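Local coordinates for protein UDP-N-Acetylenolpyruvylglucosamine Reductase (Thermus caldophilus, PDB 2GQT) that probably reduces UDP-N-acetylenolpyruvylglucosamine to UDP-N-acetylmuramate with NADPH, using bound FAD, a step in building the peptidoglycan of the cell wall, at residues T15-G20 / N50-D55; G21-W26 / E60-L65; R211-R216 / L258-E263. All coordinates share one frame; numbering follows the deposited sequence.

Contact 1 (T15-G20 / N50-D55); sequences TTLGVG and NLLVLD. With FAD (flavin-adenine dinucleotide), chain C.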
loop_
_atom_site.group_PDB
_atom_site.type_symbol
_atom_site.label_atom_id
_atom_site.label_comp_id
_atom_site.label_asym_id
_atom_site.label_seq_id
_atom_site.Cartn_x
_atom_site.Cartn_y
_atom_site.Cartn_z
ATOM N N THR A 15 -2.554 3.523 -9.941
ATOM C CA THR A 15 -1.359 3.354 -9.133
ATOM C C THR A 15 -0.777 4.719 -8.865
ATOM O O THR A 15 -0.868 5.632 -9.703
ATOM C CB THR A 15 -0.304 2.444 -9.807
ATOM O OG1 THR A 15 0.086 2.990 -11.079
ATOM C CG2 THR A 15 -0.834 1.025 -9.987
ATOM N N THR A 16 -0.181 4.870 -7.689
ATOM C CA THR A 16 0.377 6.158 -7.328
ATOM C C THR A 16 1.583 6.505 -8.225
ATOM O O THR A 16 1.808 7.677 -8.534
ATOM C CB THR A 16 0.672 6.249 -5.816
ATOM O OG1 THR A 16 1.521 5.173 -5.426
ATOM C CG2 THR A 16 -0.624 6.179 -5.007
ATOM N N LEU A 17 2.316 5.492 -8.685
ATOM C CA LEU A 17 3.412 5.686 -9.643
ATOM C C LEU A 17 2.950 6.174 -11.030
ATOM O O LEU A 17 3.668 6.905 -11.708
ATOM C CB LEU A 17 4.238 4.403 -9.776
ATOM C CG LEU A 17 5.524 4.446 -10.598
ATOM C CD1 LEU A 17 6.449 5.562 -10.127
ATOM C CD2 LEU A 17 6.225 3.109 -10.519
ATOM N N GLY A 18 1.764 5.753 -11.457
ATOM C CA GLY A 18 1.197 6.225 -12.723
ATOM C C GLY A 18 1.690 5.488 -13.949
ATOM O O GLY A 18 1.719 6.054 -15.048
ATOM N N VAL A 19 2.075 4.228 -13.765
ATOM C CA VAL A 19 2.428 3.345 -14.874
ATOM C C VAL A 19 1.613 2.066 -14.746
ATOM O O VAL A 19 1.193 1.679 -13.647
ATOM C CB VAL A 19 3.963 3.017 -14.965
ATOM C CG1 VAL A 19 4.789 4.288 -14.986
ATOM C CG2 VAL A 19 4.410 2.102 -13.834
ATOM N N GLY A 20 1.366 1.432 -15.882
ATOM C CA GLY A 20 0.681 0.158 -15.879
ATOM C C GLY A 20 -0.248 -0.020 -17.051
ATOM O O GLY A 20 -1.021 0.876 -17.390
ATOM N N ASN A 50 1.954 0.506 -3.655
ATOM C CA ASN A 50 3.190 -0.286 -3.641
ATOM C C ASN A 50 3.437 -1.079 -4.923
ATOM O O ASN A 50 4.327 -1.942 -4.957
ATOM C CB ASN A 50 3.270 -1.216 -2.423
ATOM C CG ASN A 50 4.693 -1.732 -2.180
ATOM O OD1 ASN A 50 4.919 -2.933 -2.020
ATOM N ND2 ASN A 50 5.660 -0.825 -2.203
ATOM N N LEU A 51 2.685 -0.764 -5.976
ATOM C CA LEU A 51 2.738 -1.541 -7.215
ATOM C C LEU A 51 3.515 -0.878 -8.332
ATOM O O LEU A 51 3.304 0.300 -8.640
ATOM C CB LEU A 51 1.326 -1.828 -7.738
ATOM C CG LEU A 51 0.441 -2.688 -6.831
ATOM C CD1 LEU A 51 -0.934 -2.836 -7.436
ATOM C CD2 LEU A 51 1.040 -4.057 -6.570
ATOM N N LEU A 52 4.398 -1.664 -8.934
ATOM C CA LEU A 52 4.977 -1.341 -10.230
ATOM C C LEU A 52 4.326 -2.273 -11.259
ATOM O O LEU A 52 4.638 -3.453 -11.324
ATOM C CB LEU A 52 6.499 -1.528 -10.200
ATOM C CG LEU A 52 7.256 -1.421 -11.526
ATOM C CD1 LEU A 52 6.915 -0.144 -12.265
ATOM C CD2 LEU A 52 8.754 -1.541 -11.309
ATOM N N VAL A 53 3.385 -1.742 -12.025
ATOM C CA VAL A 53 2.654 -2.548 -12.996
ATOM C C VAL A 53 3.288 -2.350 -14.353
ATOM O O VAL A 53 3.455 -1.221 -14.804
ATOM C CB VAL A 53 1.153 -2.187 -13.033
ATOM C CG1 VAL A 53 0.428 -3.071 -14.051
ATOM C CG2 VAL A 53 0.541 -2.343 -11.642
ATOM N N LEU A 54 3.654 -3.460 -14.986
ATOM C CA LEU A 54 4.342 -3.419 -16.267
ATOM C C LEU A 54 3.421 -2.963 -17.393
ATOM O O LEU A 54 2.186 -2.970 -17.263
ATOM C CB LEU A 54 5.060 -4.749 -16.544
ATOM C CG LEU A 54 6.127 -5.104 -15.487
ATOM C CD1 LEU A 54 7.048 -6.203 -15.951
ATOM C CD2 LEU A 54 6.949 -3.890 -15.045
ATOM N N ASP A 55 4.034 -2.536 -18.490
ATOM C CA ASP A 55 3.307 -1.892 -19.570
ATOM C C ASP A 55 2.337 -2.841 -20.263
ATOM O O ASP A 55 1.377 -2.388 -20.877
ATOM C CB ASP A 55 4.297 -1.281 -20.563
ATOM C CG ASP A 55 5.181 -0.214 -19.925
ATOM O OD1 ASP A 55 4.631 0.697 -19.260
ATOM O OD2 ASP A 55 6.426 -0.291 -20.078
HETATM P PA FAD C . -1.536 -1.887 -3.330
HETATM O O1A FAD C . -0.312 -1.189 -3.753
HETATM O O2A FAD C . -2.798 -1.700 -4.081
HETATM O O5B FAD C . -1.284 -3.450 -3.222
HETATM C C5B FAD C . -0.126 -3.928 -2.527
HETATM C C4B FAD C . -0.271 -5.407 -2.243
HETATM O O4B FAD C . -1.377 -5.595 -1.336
HETATM C C3B FAD C . -0.578 -6.262 -3.480
HETATM O O3B FAD C . 0.006 -7.549 -3.275
HETATM C C2B FAD C . -2.098 -6.358 -3.439
HETATM O O2B FAD C . -2.584 -7.516 -4.116
HETATM C C1B FAD C . -2.333 -6.495 -1.949
HETATM N N9A FAD C . -3.680 -6.108 -1.479
HETATM C C8A FAD C . -4.261 -4.904 -1.605
HETATM N N7A FAD C . -5.466 -4.943 -1.030
HETATM C C5A FAD C . -5.640 -6.163 -0.512
HETATM C C6A FAD C . -6.674 -6.809 0.176
HETATM N N6A FAD C . -7.819 -6.197 0.508
HETATM N N1A FAD C . -6.496 -8.094 0.541
HETATM C C2A FAD C . -5.370 -8.754 0.235
HETATM N N3A FAD C . -4.363 -8.194 -0.430
HETATM C C4A FAD C . -4.499 -6.908 -0.808
HETATM N N1 FAD C . 4.768 1.660 3.154
HETATM C C2 FAD C . 5.133 1.492 4.472
HETATM O O2 FAD C . 5.145 0.372 4.962
HETATM N N3 FAD C . 5.515 2.593 5.233
HETATM C C4 FAD C . 5.515 3.879 4.708
HETATM O O4 FAD C . 5.850 4.834 5.417
HETATM C C4X FAD C . 5.134 4.040 3.377
HETATM N N5 FAD C . 5.130 5.311 2.806
HETATM C C5X FAD C . 4.682 5.470 1.488
HETATM C C6 FAD C . 4.616 6.754 0.947
HETATM C C7 FAD C . 4.163 6.953 -0.354
HETATM C C7M FAD C . 4.088 8.376 -0.922
HETATM C C8 FAD C . 3.782 5.847 -1.120
HETATM C C8M FAD C . 3.286 6.045 -2.559
HETATM C C9 FAD C . 3.857 4.564 -0.582
HETATM C C9A FAD C . 4.305 4.359 0.723
HETATM N N10 FAD C . 4.384 3.071 1.278
HETATM C C10 FAD C . 4.766 2.930 2.611
HETATM C "C1'" FAD C . 4.096 1.848 0.483
HETATM C "C2'" FAD C . 2.598 1.504 0.457
HETATM O "O2'" FAD C . 1.802 2.652 0.809
HETATM C "C3'" FAD C . 2.245 0.362 1.412
HETATM O "O3'" FAD C . 2.941 -0.829 1.021
HETATM C "C4'" FAD C . 0.732 0.112 1.465
HETATM O "O4'" FAD C . 0.443 -0.803 2.524
HETATM C "C5'" FAD C . 0.159 -0.437 0.161
HETATM O "O5'" FAD C . -1.263 -0.421 0.295
HETATM P P FAD C . -2.174 -0.231 -1.002
HETATM O O1P FAD C . -3.574 -0.309 -0.542
HETATM O O2P FAD C . -1.736 0.924 -1.813
HETATM O O3P FAD C . -1.822 -1.605 -1.756
HETATM O O HOH W 1 2.544 2.724 -7.503
HETATM O O HOH W 2 2.771 0.990 -11.316
HETATM O O HOH W 3 2.330 1.941 -18.467
#
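Val53 points toward loop 15-20 and meets it with CB and both methyls. Its CB lies 3.7 Å from Gly20 CA; CG1, anti to the backbone N (chi1 -179°), lies against the same glycine, and CG2, beside the N, reaches Thr15 CG2 at 4.0 Å. A CB on Gly20 would run into Val53 CB and, at these backbone angles, into the carbonyl O of Val19, so glycine fits; its CA-H contacts Val53 O (CA to O 3.3 Å). One residue earlier, Leu52 CD1 touches both Val19 CG2 (3.7 Å) and Leu17 CD2 (3.8 Å), while helix 244-257 covers Leu52 through Leu248. No direct hydrogen bond joins the segments; water does so. One water donates to Val19 O and Leu51 O and accepts from Val53 N, and a second links Leu17 N to Leu51 O. The loop is braced by an ST motif, Gly18 N to Thr15 OG1, whose hydroxyl donates to Val19 O at 3.1 Å. Just ahead of strand 51-53, Asn50 N gives the diphosphate oxygen FAD O1A a nearly straight bond of 2.8 Å (164°), and Leu51 packs beside it, lining the cofactor pocket in the FAD-binding domain of the MurB family.

Contact 2 (G21-W26 / E60-L65); sequences GPAELW and ERVIRL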
loop_
_atom_site.group_PDB
_atom_site.type_symbol
_atom_site.label_atom_id
_atom_site.label_comp_id
_atom_site.label_asym_id
_atom_site.label_seq_id
_atom_site.Cartn_x
_atom_site.Cartn_y
_atom_site.Cartn_z
ATOM N N GLY A 21 -0.169 -1.199 -17.653
ATOM C CA GLY A 21 -0.960 -1.534 -18.822
ATOM C C GLY A 21 -2.362 -2.027 -18.515
ATOM O O GLY A 21 -2.876 -1.846 -17.390
ATOM N N PRO A 22 -3.009 -2.643 -19.527
ATOM C CA PRO A 22 -4.424 -3.031 -19.449
ATOM C C PRO A 22 -4.751 -4.105 -18.419
ATOM O O PRO A 22 -3.955 -5.013 -18.177
ATOM C CB PRO A 22 -4.730 -3.570 -20.857
ATOM C CG PRO A 22 -3.629 -3.103 -21.714
ATOM C CD PRO A 22 -2.427 -2.978 -20.840
ATOM N N ALA A 23 -5.932 -3.980 -17.818
ATOM C CA ALA A 23 -6.461 -4.981 -16.905
ATOM C C ALA A 23 -7.979 -4.906 -16.873
ATOM O O ALA A 23 -8.570 -3.851 -17.152
ATOM C CB ALA A 23 -5.894 -4.795 -15.499
ATOM N N GLU A 24 -8.594 -6.033 -16.533
ATOM C CA GLU A 24 -10.033 -6.114 -16.352
ATOM C C GLU A 24 -10.341 -5.909 -14.877
ATOM O O GLU A 24 -10.036 -6.766 -14.047
ATOM C CB GLU A 24 -10.546 -7.469 -16.827
ATOM C CG GLU A 24 -12.049 -7.628 -16.760
ATOM C CD GLU A 24 -12.495 -8.985 -17.265
ATOM O OE1 GLU A 24 -12.690 -9.895 -16.440
ATOM O OE2 GLU A 24 -12.619 -9.150 -18.492
ATOM N N LEU A 25 -10.950 -4.767 -14.568
ATOM C CA LEU A 25 -11.209 -4.370 -13.194
ATOM C C LEU A 25 -12.623 -4.738 -12.765
ATOM O O LEU A 25 -13.592 -4.294 -13.373
ATOM C CB LEU A 25 -10.973 -2.866 -13.029
ATOM C CG LEU A 25 -11.020 -2.269 -11.623
ATOM C CD1 LEU A 25 -9.861 -2.783 -10.778
ATOM C CD2 LEU A 25 -10.972 -0.761 -11.729
ATOM N N TRP A 26 -12.724 -5.515 -11.692
ATOM C CA TRP A 26 -13.987 -5.892 -11.068
ATOM C C TRP A 26 -14.161 -5.105 -9.773
ATOM O O TRP A 26 -13.392 -5.292 -8.833
ATOM C CB TRP A 26 -13.956 -7.388 -10.740
ATOM C CG TRP A 26 -14.016 -8.273 -11.938
ATOM C CD1 TRP A 26 -13.127 -8.329 -12.967
ATOM C CD2 TRP A 26 -15.030 -9.239 -12.228
ATOM N NE1 TRP A 26 -13.535 -9.262 -13.898
ATOM C CE2 TRP A 26 -14.698 -9.837 -13.462
ATOM C CE3 TRP A 26 -16.189 -9.656 -11.566
ATOM C CZ2 TRP A 26 -15.488 -10.829 -14.050
ATOM C CZ3 TRP A 26 -16.978 -10.643 -12.153
ATOM C CH2 TRP A 26 -16.619 -11.219 -13.379
ATOM N N GLU A 60 -5.291 -11.454 -15.224
ATOM C CA GLU A 60 -6.249 -11.908 -14.221
ATOM C C GLU A 60 -7.315 -10.848 -13.959
ATOM O O GLU A 60 -7.151 -9.679 -14.327
ATOM C CB GLU A 60 -5.550 -12.261 -12.902
ATOM C CG GLU A 60 -4.528 -13.389 -12.989
ATOM C CD GLU A 60 -3.154 -12.932 -13.437
ATOM O OE1 GLU A 60 -2.895 -11.709 -13.499
ATOM O OE2 GLU A 60 -2.319 -13.816 -13.730
ATOM N N ARG A 61 -8.406 -11.264 -13.323
ATOM C CA ARG A 61 -9.391 -10.321 -12.818
ATOM C C ARG A 61 -8.721 -9.505 -11.722
ATOM O O ARG A 61 -8.084 -10.071 -10.835
ATOM C CB ARG A 61 -10.591 -11.061 -12.248
ATOM C CG ARG A 61 -11.347 -11.895 -13.264
ATOM C CD ARG A 61 -12.531 -12.556 -12.601
ATOM N NE ARG A 61 -13.339 -13.303 -13.561
ATOM C CZ ARG A 61 -14.445 -13.972 -13.248
ATOM N NH1 ARG A 61 -14.883 -14.002 -11.995
ATOM N NH2 ARG A 61 -15.115 -14.615 -14.196
ATOM N N VAL A 62 -8.832 -8.183 -11.815
ATOM C CA VAL A 62 -8.291 -7.305 -10.782
ATOM C C VAL A 62 -9.470 -6.782 -9.963
ATOM O O VAL A 62 -10.340 -6.092 -10.489
ATOM C CB VAL A 62 -7.444 -6.161 -11.386
ATOM C CG1 VAL A 62 -6.932 -5.251 -10.292
ATOM C CG2 VAL A 62 -6.264 -6.738 -12.156
ATOM N N ILE A 63 -9.506 -7.147 -8.687
ATOM C CA ILE A 63 -10.628 -6.857 -7.808
ATOM C C ILE A 63 -10.350 -5.632 -6.940
ATOM O O ILE A 63 -9.290 -5.531 -6.306
ATOM C CB ILE A 63 -10.946 -8.067 -6.911
ATOM C CG1 ILE A 63 -11.380 -9.265 -7.763
ATOM C CG2 ILE A 63 -12.020 -7.721 -5.890
ATOM C CD1 ILE A 63 -11.527 -10.552 -6.993
ATOM N N ARG A 64 -11.305 -4.705 -6.947
ATOM C CA ARG A 64 -11.330 -3.541 -6.054
ATOM C C ARG A 64 -12.504 -3.711 -5.107
ATOM O O ARG A 64 -13.612 -4.043 -5.538
ATOM C CB ARG A 64 -11.574 -2.253 -6.851
ATOM C CG ARG A 64 -10.427 -1.736 -7.669
ATOM C CD ARG A 64 -10.738 -0.327 -8.146
ATOM N NE ARG A 64 -12.102 -0.135 -8.654
ATOM C CZ ARG A 64 -12.602 1.051 -8.978
ATOM N NH1 ARG A 64 -11.853 2.141 -8.843
ATOM N NH2 ARG A 64 -13.838 1.160 -9.442
ATOM N N LEU A 65 -12.273 -3.444 -3.826
ATOM C CA LEU A 65 -13.315 -3.544 -2.817
ATOM C C LEU A 65 -13.936 -2.192 -2.553
ATOM O O LEU A 65 -13.252 -1.251 -2.142
ATOM C CB LEU A 65 -12.737 -4.109 -1.524
ATOM C CG LEU A 65 -12.051 -5.474 -1.596
ATOM C CD1 LEU A 65 -11.428 -5.778 -0.253
ATOM C CD2 LEU A 65 -13.021 -6.577 -2.012
HETATM O O HOH W 4 -6.998 -8.397 -16.617
HETATM O O HOH W 5 -12.837 -12.559 -16.350
#
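The guanidinium of Arg61 lies flat over the indole of Trp26, planes 19° apart and centres 4.0 Å from each other. The arginine chain runs extended across the ring: CG passes NE1, CD sits over the five-membered ring in a CH-pi contact, and CZ ends above CZ2 and CH2 of the benzene half. Trp26 NE1 donates, nearly in its own ring plane, to the anti side of Glu24 OE1 at 2.8 Å, which, with the Arg61 stack, helps to fix the indole's rotation. The Glu24 carboxylate stands beside Arg61 without a salt bridge; one water spans Glu24 OE1 and Arg61 NE, and Arg61 NH1 bonds to Ala37 O at helix 31-37. Underneath, strands 22-28 and 61-65 are parallel neighbours in a four-stranded mixed sheet, joined by Val62 N to Glu24 O, Trp26 N to Val62 O (2.7 Å) and Arg64 N to Trp26 O. A leucine in place of Trp26 would probably leave the Arg61 guanidinium without its stacking surface and Glu24 OE1 without the indole donor. On the sheet face opposite Trp26, Leu25 meets Arg64, crossing it at about a right angle, CD2 over one face of the guanidinium, whose NH2 bonds to Thr27 OG1.

Contact 3 (R211-R216 / L258-E263); sequences RLIDER and LPLELE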
loop_
_atom_site.group_PDB
_atom_site.type_symbol
_atom_site.label_atom_id
_atom_site.label_comp_id
_atom_site.label_asym_id
_atom_site.label_seq_id
_atom_site.Cartn_x
_atom_site.Cartn_y
_atom_site.Cartn_z
ATOM N N ARG A 211 20.076 6.960 1.772
ATOM C CA ARG A 211 21.403 7.510 2.046
ATOM C C ARG A 211 22.465 6.893 1.134
ATOM O O ARG A 211 23.316 7.615 0.604
ATOM C CB ARG A 211 21.776 7.330 3.523
ATOM C CG ARG A 211 22.752 8.371 4.046
ATOM C CD ARG A 211 22.868 8.338 5.566
ATOM N NE ARG A 211 21.562 8.393 6.216
ATOM C CZ ARG A 211 21.078 7.452 7.025
ATOM N NH1 ARG A 211 21.796 6.374 7.318
ATOM N NH2 ARG A 211 19.875 7.598 7.556
ATOM N N LEU A 212 22.403 5.573 0.934
ATOM C CA LEU A 212 23.341 4.884 0.038
ATOM C C LEU A 212 23.233 5.418 -1.388
ATOM O O LEU A 212 24.242 5.714 -2.022
ATOM C CB LEU A 212 23.134 3.361 0.036
ATOM C CG LEU A 212 23.648 2.536 1.225
ATOM C CD1 LEU A 212 23.078 1.122 1.157
ATOM C CD2 LEU A 212 25.177 2.493 1.298
ATOM N N ILE A 213 22.002 5.548 -1.876
ATOM C CA ILE A 213 21.759 6.038 -3.229
ATOM C C ILE A 213 22.259 7.481 -3.364
ATOM O O ILE A 213 22.923 7.814 -4.347
ATOM C CB ILE A 213 20.270 5.881 -3.614
ATOM C CG1 ILE A 213 19.924 4.389 -3.758
ATOM C CG2 ILE A 213 19.949 6.627 -4.911
ATOM C CD1 ILE A 213 18.418 4.075 -3.736
ATOM N N ASP A 214 21.962 8.308 -2.362
ATOM C CA ASP A 214 22.464 9.689 -2.285
ATOM C C ASP A 214 23.993 9.760 -2.359
ATOM O O ASP A 214 24.534 10.485 -3.199
ATOM C CB ASP A 214 21.954 10.383 -1.010
ATOM C CG ASP A 214 22.095 11.911 -1.051
ATOM O OD1 ASP A 214 21.797 12.548 -0.018
ATOM O OD2 ASP A 214 22.480 12.478 -2.096
ATOM N N GLU A 215 24.686 9.001 -1.499
ATOM C CA GLU A 215 26.167 9.025 -1.451
ATOM C C GLU A 215 26.784 8.564 -2.763
ATOM O O GLU A 215 27.881 8.988 -3.114
ATOM C CB GLU A 215 26.734 8.192 -0.284
ATOM C CG GLU A 215 28.264 8.360 -0.027
ATOM C CD GLU A 215 29.152 7.570 -1.002
ATOM O OE1 GLU A 215 30.251 8.059 -1.363
ATOM O OE2 GLU A 215 28.751 6.467 -1.421
ATOM N N ARG A 216 26.085 7.683 -3.472
ATOM C CA ARG A 216 26.548 7.208 -4.769
ATOM C C ARG A 216 26.257 8.193 -5.903
ATOM O O ARG A 216 26.603 7.936 -7.051
ATOM C CB ARG A 216 25.960 5.833 -5.092
ATOM C CG ARG A 216 26.333 4.754 -4.093
ATOM C CD ARG A 216 27.828 4.750 -3.778
ATOM N NE ARG A 216 28.174 3.650 -2.889
ATOM C CZ ARG A 216 28.288 2.389 -3.287
ATOM N NH1 ARG A 216 28.110 2.071 -4.564
ATOM N NH2 ARG A 216 28.588 1.445 -2.405
ATOM N N LEU A 258 24.555 -0.791 -6.281
ATOM C CA LEU A 258 24.216 -1.127 -4.896
ATOM C C LEU A 258 23.384 -2.409 -4.863
ATOM O O LEU A 258 22.417 -2.527 -5.603
ATOM C CB LEU A 258 23.429 0.018 -4.243
ATOM C CG LEU A 258 24.154 1.343 -3.973
ATOM C CD1 LEU A 258 23.169 2.493 -3.866
ATOM C CD2 LEU A 258 25.032 1.233 -2.724
ATOM N N PRO A 259 23.780 -3.390 -4.022
ATOM C CA PRO A 259 22.982 -4.613 -3.900
ATOM C C PRO A 259 21.655 -4.386 -3.150
ATOM O O PRO A 259 21.470 -4.868 -2.025
ATOM C CB PRO A 259 23.907 -5.551 -3.120
ATOM C CG PRO A 259 24.737 -4.644 -2.297
ATOM C CD PRO A 259 24.973 -3.427 -3.152
ATOM N N LEU A 260 20.740 -3.652 -3.778
ATOM C CA LEU A 260 19.438 -3.353 -3.180
ATOM C C LEU A 260 18.329 -4.190 -3.809
ATOM O O LEU A 260 18.339 -4.438 -5.017
ATOM C CB LEU A 260 19.116 -1.864 -3.338
ATOM C CG LEU A 260 20.003 -0.841 -2.614
ATOM C CD1 LEU A 260 19.637 0.574 -3.019
ATOM C CD2 LEU A 260 19.909 -1.004 -1.105
ATOM N N GLU A 261 17.377 -4.624 -2.979
ATOM C CA GLU A 261 16.195 -5.350 -3.448
ATOM C C GLU A 261 15.001 -4.399 -3.477
ATOM O O GLU A 261 14.903 -3.493 -2.646
ATOM C CB GLU A 261 15.891 -6.567 -2.554
ATOM C CG GLU A 261 16.933 -7.697 -2.612
ATOM C CD GLU A 261 16.983 -8.419 -3.957
ATOM O OE1 GLU A 261 15.916 -8.660 -4.566
ATOM O OE2 GLU A 261 18.100 -8.758 -4.408
ATOM N N LEU A 262 14.100 -4.614 -4.433
ATOM C CA LEU A 262 12.888 -3.806 -4.553
ATOM C C LEU A 262 11.940 -3.993 -3.383
ATOM O O LEU A 262 11.705 -5.118 -2.931
ATOM C CB LEU A 262 12.134 -4.148 -5.833
ATOM C CG LEU A 262 12.537 -3.457 -7.127
ATOM C CD1 LEU A 262 11.615 -3.930 -8.235
ATOM C CD2 LEU A 262 12.471 -1.939 -6.985
ATOM N N GLU A 263 11.397 -2.882 -2.908
ATOM C CA GLU A 263 10.298 -2.895 -1.947
ATOM C C GLU A 263 8.966 -3.031 -2.700
ATOM O O GLU A 263 8.036 -3.687 -2.218
ATOM C CB GLU A 263 10.333 -1.619 -1.103
ATOM C CG GLU A 263 9.209 -1.466 -0.082
ATOM C CD GLU A 263 9.347 -2.365 1.146
ATOM O OE1 GLU A 263 10.220 -3.251 1.170
ATOM O OE2 GLU A 263 8.555 -2.193 2.095
#
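Leu258 carries its CG anti to the carbonyl carbon (chi1 -68°), which aims both methyls at the helical segment, and Arg216 bends at chi2 (-48°) to fold its guanidinium back over one of them. Leu258 CD2 comes to rest above the centre of that flat group, 3.5 Å from Arg216 CZ, with NH1 and NH2 of the same guanidinium at similar range; this is contact between a methyl and a planar face. The other methyl, CD1, presses on the helix itself, meeting Ile213 CG1 at 3.8 Å and the backbone between Leu212 and Ile213, while Leu212 CB lies 4.0 Å from both branches. Leu260 adds a second apolar contact: its CD1 lies against CG1 and CD1 of Ile213, and its CD2 makes a longer contact with Leu212 CD1. The contact fastens the C-terminal end of helix 209-215 to the connection between helix 244-257 and strand 265-267, both in the C-terminal domain of the reductase. That connection is kinked at Pro259 by an inverse gamma turn, with Leu260 N bonded to Leu258 O at 2.7 Å, so that the two leucines flanking the proline both face the helix. Val254 of helix 244-257 packs against Ile213 and Leu260 as well, and Phe201 and Pro204 also touch Leu260. Arg216 NE forms a salt bridge of 3.2 Å with Glu215 OE2, which probably helps to hold the guanidinium over Leu258; Arg216 NH1 makes a weak hydrogen bond to Glu257 O.

Overall arrangement
Contacts 1 and 2 interlock along the chain: loop 15-20 runs directly into strand 22-28, and strand 51-53 is followed by strand 61-65, so their segments alternate. Their centres lie about 13 Å apart, and Leu54 O and Gly21 N are probably hydrogen-bonded (3.0 Å). Contact 3 comes later in the sequence, in the C-terminal domain, about 20 Å centre to centre from contact 1 and about 32 Å from contact 2. Contact 1 lies between them in space: its strand 51-53 pairs in parallel with strand 265-267, which follows segment 258-263. The C-terminal domain's last strand is thus attached beside the FAD pocket, joining that domain to the cofactor-binding part of the enzyme.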